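Local coordinates for glypican-1 (Homo sapiens, PDB 4YWT), which carries heparan sulfate chains at the cell surface, through which it binds alpha-4(V) collagen and takes part in Schwann cell myelination, at residues Gln111-Asp116 / Ser311-Val316. The protein carries 3 engineered substitutions. Sequence-based numbering, arbitrary orientation. Where two conformers were deposited one is given.
Sequences QHLLND and SVIGSV. With NAG (2-acetamido-2-deoxy-beta-D-glucopyranose), chain E.
A single water joins Leu113 and Gly314 across this contact, donating to both carbonyls: it lies 2.6 Å from Gly314 O and 3.0 Å from Leu113 O. No direct hydrogen bond links the two segments; the water supplies the conventional polar link. Around it the chains come close at the backbone, Leu113 CA and Gly314 CA being 4.3 Å apart. Gly314 CA sits 3.8 Å from Leu113 CB, and with no side chain of its own it lets the helix surface approach this near. Leu113 CB also meets Ile313 CG2 at 4.1 Å. Ile313 O faces the helix backbone and receives a CH...O contact from Leu114 CA at 3.6 Å, bent to 127° at the hydrogen. On the loop side, the 312-313 turn of 3-10 helix is braced by Ser315 OG, which donates to Ser311 O at 2.9 Å from 46° out of the carbonyl plane. The end of Ile313 leads away, onto Ala215 of helix 204-236; Leu114, whose CD1 is 3.9 Å from Ile313 O, also packs on Tyr144 of helix 137-152. Asn115 points away from the loop and bears the N-linked glycan, its ND2 bonded to NAG C1. The loop leading into helix 316-328 is thus laid against the long helix 70-129 of the mainly helical glypican core, on a flank separate from the sugar. Backbone proximity, modest apolar packing and one shared water are consistent with a junction set more by main-chain shape than by direct polar pairing.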
# COMPACT_ATOMS: atom_id res chain seq x y z
N GLN A 111 -12.48 -12.81 4.61
CA GLN A 111 -13.15 -13.35 5.79
C GLN A 111 -14.63 -13.66 5.50
O GLN A 111 -15.14 -14.69 5.94
CB GLN A 111 -13.02 -12.37 6.96
CG GLN A 111 -11.63 -12.35 7.57
CD GLN A 111 -11.52 -11.41 8.75
OE1 GLN A 111 -10.65 -10.54 8.79
NE2 GLN A 111 -12.40 -11.57 9.73
N HIS A 112 -15.29 -12.78 4.75
CA HIS A 112 -16.69 -13.00 4.41
C HIS A 112 -16.87 -14.18 3.47
O HIS A 112 -17.84 -14.91 3.58
CB HIS A 112 -17.32 -11.76 3.77
CG HIS A 112 -18.64 -12.04 3.13
ND1 HIS A 112 -18.78 -12.22 1.77
CD2 HIS A 112 -19.88 -12.19 3.67
CE1 HIS A 112 -20.05 -12.46 1.49
NE2 HIS A 112 -20.74 -12.45 2.63
N LEU A 113 -15.94 -14.36 2.54
CA LEU A 113 -16.02 -15.49 1.62
C LEU A 113 -15.92 -16.79 2.41
O LEU A 113 -16.75 -17.70 2.23
CB LEU A 113 -14.91 -15.42 0.57
CG LEU A 113 -15.15 -14.47 -0.61
CD1 LEU A 113 -13.93 -14.41 -1.51
CD2 LEU A 113 -16.39 -14.88 -1.40
N LEU A 114 -14.94 -16.86 3.30
CA LEU A 114 -14.78 -18.06 4.12
C LEU A 114 -16.02 -18.32 4.99
O LEU A 114 -16.59 -19.43 4.98
CB LEU A 114 -13.53 -17.94 5.00
CG LEU A 114 -13.06 -19.22 5.68
CD1 LEU A 114 -12.84 -20.32 4.65
CD2 LEU A 114 -11.78 -18.98 6.47
N ASN A 115 -16.44 -17.29 5.73
CA ASN A 115 -17.59 -17.38 6.62
C ASN A 115 -18.87 -17.80 5.89
O ASN A 115 -19.66 -18.61 6.39
CB ASN A 115 -17.81 -16.04 7.32
CG ASN A 115 -16.77 -15.77 8.40
OD1 ASN A 115 -15.76 -16.47 8.49
ND2 ASN A 115 -17.02 -14.76 9.22
N ASP A 116 -19.07 -17.24 4.70
CA ASP A 116 -20.24 -17.51 3.88
C ASP A 116 -20.19 -18.93 3.35
O ASP A 116 -21.22 -19.59 3.22
CB ASP A 116 -20.33 -16.52 2.72
CG ASP A 116 -21.75 -16.29 2.24
OD1 ASP A 116 -22.45 -15.46 2.85
OD2 ASP A 116 -22.16 -16.94 1.26
N SER A 311 -12.98 -19.00 -6.99
CA SER A 311 -11.93 -19.05 -5.98
C SER A 311 -12.31 -19.98 -4.85
O SER A 311 -13.46 -19.98 -4.39
CB SER A 311 -11.62 -17.65 -5.45
OG SER A 311 -10.50 -17.68 -4.58
N VAL A 312 -11.35 -20.77 -4.39
CA VAL A 312 -11.60 -21.76 -3.36
C VAL A 312 -11.85 -21.10 -2.00
O VAL A 312 -12.48 -21.69 -1.12
CB VAL A 312 -10.41 -22.75 -3.24
CG1 VAL A 312 -9.17 -22.05 -2.71
CG2 VAL A 312 -10.78 -23.94 -2.37
N ILE A 313 -11.37 -19.87 -1.85
CA ILE A 313 -11.51 -19.13 -0.60
C ILE A 313 -12.98 -19.01 -0.17
O ILE A 313 -13.30 -18.96 1.02
CB ILE A 313 -10.88 -17.72 -0.72
CG1 ILE A 313 -9.39 -17.83 -1.04
CG2 ILE A 313 -11.07 -16.92 0.56
CD1 ILE A 313 -8.76 -16.53 -1.48
N GLY A 314 -13.87 -18.98 -1.16
CA GLY A 314 -15.29 -18.92 -0.87
C GLY A 314 -16.07 -20.13 -1.35
O GLY A 314 -17.30 -20.10 -1.39
N SER A 315 -15.37 -21.21 -1.70
CA SER A 315 -16.04 -22.38 -2.26
C SER A 315 -15.48 -23.72 -1.77
O SER A 315 -15.58 -24.73 -2.47
CB SER A 315 -15.97 -22.34 -3.79
OG SER A 315 -14.66 -22.59 -4.26
N VAL A 316 -14.89 -23.72 -0.58
CA VAL A 316 -14.37 -24.95 0.04
C VAL A 316 -15.46 -26.02 0.18
O VAL A 316 -15.23 -27.22 -0.08
CB VAL A 316 -13.78 -24.65 1.44
CG1 VAL A 316 -13.44 -25.94 2.17
CG2 VAL A 316 -12.54 -23.76 1.32
C1 NAG E . -16.13 -14.39 10.30
C2 NAG E . -16.32 -12.91 10.68
C3 NAG E . -15.54 -12.58 11.96
C4 NAG E . -15.89 -13.56 13.07
C5 NAG E . -15.64 -14.98 12.58
C6 NAG E . -16.00 -16.03 13.61
C7 NAG E . -16.74 -11.33 8.84
C8 NAG E . -18.19 -11.47 9.17
N2 NAG E . -15.89 -12.04 9.59
O3 NAG E . -15.86 -11.25 12.36
O4 NAG E . -15.09 -13.30 14.22
O5 NAG E . -16.45 -15.23 11.43
O6 NAG E . -17.19 -15.68 14.31
O7 NAG E . -16.34 -10.60 7.94
O HOH W 1 -18.53 -18.11 -0.18